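PDB 3NYM: uncharacterized protein from Neisseria meningitidis serogroup B, which is of unknown function but forms an all-helical fold that associates with a second copy of itself. Local coordinates for residues A[25-28]-A[29-32]; A[87-90]-A[91-95]. One frame throughout, in Å; residues are numbered along the deposited sequence.

Contact 1 (A[25-28]-A[29-32])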
loop_
_atom_site.group_PDB
_atom_site.type_symbol
_atom_site.label_atom_id
_atom_site.label_comp_id
_atom_site.label_asym_id
_atom_site.label_seq_id
_atom_site.Cartn_x
_atom_site.Cartn_y
_atom_site.Cartn_z
ATOM N N LEU A 25 -17.345 -12.730 10.678
ATOM C CA LEU A 25 -17.070 -11.351 10.272
ATOM C C LEU A 25 -18.065 -10.831 9.241
ATOM O O LEU A 25 -18.187 -9.618 9.050
ATOM C CB LEU A 25 -15.630 -11.204 9.751
ATOM C CG LEU A 25 -14.552 -11.264 10.839
ATOM C CD1 LEU A 25 -13.140 -11.354 10.246
ATOM C CD2 LEU A 25 -14.685 -10.070 11.778
ATOM N N THR A 26 -18.778 -11.736 8.573
ATOM C CA THR A 26 -19.761 -11.300 7.581
ATOM C C THR A 26 -20.971 -10.649 8.234
ATOM O O THR A 26 -21.753 -9.995 7.560
ATOM C CB THR A 26 -20.225 -12.438 6.649
ATOM O OG1 THR A 26 -20.955 -13.409 7.396
ATOM C CG2 THR A 26 -19.030 -13.111 5.983
ATOM N N ASP A 27 -21.108 -10.817 9.548
ATOM C CA ASP A 27 -22.191 -10.182 10.309
ATOM C C ASP A 27 -21.814 -8.749 10.708
ATOM O O ASP A 27 -20.854 -8.533 11.450
ATOM C CB ASP A 27 -22.541 -11.016 11.547
ATOM C CG ASP A 27 -23.652 -10.394 12.380
ATOM O OD1 ASP A 27 -24.170 -9.330 11.977
ATOM O OD2 ASP A 27 -24.000 -10.965 13.438
ATOM N N PRO A 28 -22.571 -7.760 10.201
ATOM C CA PRO A 28 -22.304 -6.341 10.455
ATOM C C PRO A 28 -22.147 -5.996 11.937
ATOM O O PRO A 28 -21.340 -5.132 12.262
ATOM C CB PRO A 28 -23.542 -5.647 9.883
ATOM C CG PRO A 28 -24.014 -6.561 8.811
ATOM C CD PRO A 28 -23.703 -7.954 9.278
ATOM N N LYS A 29 -22.904 -6.636 12.817
ATOM C CA LYS A 29 -22.834 -6.284 14.234
ATOM C C LYS A 29 -21.540 -6.784 14.863
ATOM O O LYS A 29 -21.189 -6.406 15.983
ATOM C CB LYS A 29 -24.048 -6.798 15.016
ATOM C CG LYS A 29 -24.059 -8.292 15.283
ATOM C CD LYS A 29 -25.151 -8.668 16.298
ATOM C CE LYS A 29 -25.553 -10.139 16.184
ATOM N NZ LYS A 29 -26.442 -10.382 15.005
ATOM N N VAL A 30 -20.837 -7.650 14.148
ATOM C CA VAL A 30 -19.527 -8.121 14.579
ATOM C C VAL A 30 -18.423 -7.258 13.972
ATOM O O VAL A 30 -17.592 -6.683 14.677
ATOM C CB VAL A 30 -19.311 -9.583 14.157
ATOM C CG1 VAL A 30 -17.885 -10.038 14.481
ATOM C CG2 VAL A 30 -20.346 -10.480 14.835
ATOM N N SER A 31 -18.436 -7.167 12.645
ATOM C CA SER A 31 -17.364 -6.507 11.908
ATOM C C SER A 31 -17.422 -4.986 11.896
ATOM O O SER A 31 -16.405 -4.339 11.675
ATOM C CB SER A 31 -17.274 -7.050 10.482
ATOM O OG SER A 31 -18.527 -6.966 9.838
ATOM N N GLU A 32 -18.592 -4.404 12.133
ATOM C CA GLU A 32 -18.682 -2.946 12.148
ATOM C C GLU A 32 -18.734 -2.435 13.571
ATOM O O GLU A 32 -19.077 -1.284 13.811
ATOM C CB GLU A 32 -19.921 -2.471 11.394
ATOM C CG GLU A 32 -19.995 -2.964 9.968
ATOM C CD GLU A 32 -21.240 -2.477 9.246
ATOM O OE1 GLU A 32 -22.212 -2.068 9.923
ATOM O OE2 GLU A 32 -21.245 -2.504 7.996
#
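Asp27 and Lys29 grip each other at the start of the short helix 28-31. Asp27 CB lies beside Val30, but the Val30 side chain has a second position, which leaves that contact doubtful. With CG anti to the backbone N (chi1 180°), the carboxylate swings forward over the first turn, and Asp27 CG comes 3.6 Å from Lys29 CG. There OD1 accepts from Lys29 N at 3.1 Å, the amide coming from above the carboxylate plane, while OD2 offers its syn lone pair to Lys29 NZ in a salt bridge of 3.0 Å. In Lys29, chi1 (74°) first lays CG against the carboxylate, 3.2 Å from Asp27 OD2, and the bend at chi4 (-77°) then turns NZ to OD2. Aspartate suits the place, being short enough to reach an amide two residues on and carrying a second oxygen for the lysine.

Pro28 fits the first helical turn, where no N-H need be bonded, and its O accepts from Glu32 N at 2.8 Å. Asp27 O takes two donors, Val30 N and Ser31 N. The small Ser31 also sends OG to Leu25 O at 2.8 Å, tying the preceding loop to the helix; Leu25 packs on Trp43 and Tyr47. Asp27 is thus a classic aspartate N-cap, followed by proline at N1.

Contact 2 (A[87-90]-A[91-95])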
loop_
_atom_site.group_PDB
_atom_site.type_symbol
_atom_site.label_atom_id
_atom_site.label_comp_id
_atom_site.label_asym_id
_atom_site.label_seq_id
_atom_site.Cartn_x
_atom_site.Cartn_y
_atom_site.Cartn_z
ATOM N N LEU A 87 -0.092 16.434 -9.012
ATOM C CA LEU A 87 0.875 15.696 -8.188
ATOM C C LEU A 87 0.398 15.557 -6.754
ATOM O O LEU A 87 0.563 14.505 -6.129
ATOM C CB LEU A 87 2.231 16.412 -8.172
ATOM C CG LEU A 87 3.391 15.851 -8.974
ATOM C CD1 LEU A 87 4.642 16.657 -8.644
ATOM C CD2 LEU A 87 3.602 14.389 -8.667
ATOM N N PHE A 88 -0.176 16.633 -6.225
ATOM C CA PHE A 88 -0.689 16.635 -4.859
ATOM C C PHE A 88 -1.771 15.578 -4.703
ATOM O O PHE A 88 -1.764 14.790 -3.744
ATOM C CB PHE A 88 -1.244 18.018 -4.504
ATOM C CG PHE A 88 -2.005 18.051 -3.220
ATOM C CD1 PHE A 88 -1.343 18.099 -2.006
ATOM C CD2 PHE A 88 -3.393 18.046 -3.225
ATOM C CE1 PHE A 88 -2.056 18.131 -0.812
ATOM C CE2 PHE A 88 -4.107 18.083 -2.041
ATOM C CZ PHE A 88 -3.438 18.127 -0.833
HETATM N N MSE A 89 -2.696 15.544 -5.654
HETATM C CA MSE A 89 -3.790 14.577 -5.581
HETATM C C MSE A 89 -3.281 13.147 -5.802
HETATM O O MSE A 89 -3.761 12.212 -5.157
HETATM C CB MSE A 89 -4.907 14.931 -6.558
HETATM C CG MSE A 89 -5.651 16.218 -6.182
HETATM SE SE MSE A 89 -6.579 16.089 -4.459
HETATM C CE MSE A 89 -7.868 14.710 -4.937
ATOM N N ALA A 90 -2.323 12.966 -6.707
ATOM C CA ALA A 90 -1.679 11.640 -6.836
ATOM C C ALA A 90 -1.102 11.191 -5.499
ATOM O O ALA A 90 -1.204 10.017 -5.118
ATOM C CB ALA A 90 -0.577 11.650 -7.905
HETATM N N MSE A 91 -0.489 12.133 -4.792
HETATM C CA MSE A 91 0.104 11.861 -3.488
HETATM C C MSE A 91 -0.959 11.332 -2.556
HETATM O O MSE A 91 -0.769 10.327 -1.873
HETATM C CB MSE A 91 0.677 13.143 -2.903
HETATM C CG MSE A 91 2.045 13.015 -2.333
HETATM SE SE MSE A 91 2.345 14.458 -1.085
HETATM C CE MSE A 91 0.870 13.950 0.101
ATOM N N ILE A 92 -2.099 12.013 -2.541
ATOM C CA ILE A 92 -3.236 11.562 -1.753
ATOM C C ILE A 92 -3.660 10.121 -2.077
ATOM O O ILE A 92 -3.982 9.330 -1.177
ATOM C CB ILE A 92 -4.455 12.488 -1.942
ATOM C CG1 ILE A 92 -4.168 13.876 -1.363
ATOM C CG2 ILE A 92 -5.686 11.868 -1.292
ATOM C CD1 ILE A 92 -3.896 13.869 0.122
ATOM N N TYR A 93 -3.686 9.769 -3.359
ATOM C CA TYR A 93 -4.147 8.426 -3.705
ATOM C C TYR A 93 -3.082 7.350 -3.522
ATOM O O TYR A 93 -3.410 6.190 -3.266
ATOM C CB TYR A 93 -4.825 8.393 -5.074
ATOM C CG TYR A 93 -6.243 8.908 -4.947
ATOM C CD1 TYR A 93 -6.547 10.235 -5.200
ATOM C CD2 TYR A 93 -7.266 8.077 -4.493
ATOM C CE1 TYR A 93 -7.844 10.712 -5.051
ATOM C CE2 TYR A 93 -8.558 8.548 -4.336
ATOM C CZ TYR A 93 -8.839 9.864 -4.618
ATOM O OH TYR A 93 -10.120 10.341 -4.463
ATOM N N ALA A 94 -1.814 7.740 -3.619
ATOM C CA ALA A 94 -0.727 6.859 -3.209
ATOM C C ALA A 94 -0.940 6.457 -1.744
ATOM O O ALA A 94 -0.781 5.289 -1.374
ATOM C CB ALA A 94 0.610 7.554 -3.377
ATOM N N GLY A 95 -1.300 7.431 -0.911
ATOM C CA GLY A 95 -1.600 7.172 0.486
ATOM C C GLY A 95 -2.780 6.234 0.681
ATOM O O GLY A 95 -2.744 5.355 1.545
#
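Four successive i to i+4 bonds carry the backbone through this turn of helix 83-113, from Met91 N to Leu87 O through Ala94 N to Ala90 O, the last 2.8 Å long. Along one side of the helix, selenomethionine Met89 and Tyr93 run side by side in the same direction. The Met89 chain bends at chi2 and chi3, both close to -60°, and brings its terminal CE to Tyr93 CE1 at 4.0 Å. The Tyr93 ring, long and flat enough to lie alongside that chain, has CD1 3.4 Å from Met89 O, with the oxygen near the ring plane. A flexible, unbranched chain suits Met89, which also touches Tyr67 of helix 64-76.

Phe88 and Ile92 form a second i to i+4 pair, the flat ring offering a broad surface to the branched chain. Ile92 CG1 comes to it obliquely, 4.3 Å from Phe88 CE2 and offset toward the rim. The same CG1 lies 3.5 Å from Phe88 O. Selenomethionine Met91 sets CB 3.1 Å from Phe88 O, while its chain leads away to Ile108 of the second subunit.

Ala90 is small where the helix meets Phe64 and Met68 of helix 64-76. Leu87 reaches both Cys71 and Leu112 of the second subunit, which Phe88 also meets; Ala94 packs on Lys105 of that subunit. The side-chain pairs are held by van der Waals contact and probably by burial of apolar surface, with polar bonding carried by the main chain; such largely apolar surfaces let one helix pack against its own chain and its dimer partner.

Overall arrangement
Contact 1 and contact 2 lie on opposite sides of the chain's centre; their centres lie about 15 and 17 Å from it and about 31 Å apart. Their nearest atoms are about 20 Å apart, so neither touches the other. They follow in series along the chain: residues 25-32 take in the end of the loop after helix 13-20 and the short helix 28-31, whereas residues 87-95 belong to the long helix 83-113. Their surroundings differ, since contact 1 meets loop residues of its own chain and contact 2 is shared between helix 64-76 and the second subunit. With the protein's function unknown, neither contact can be assigned to an active site.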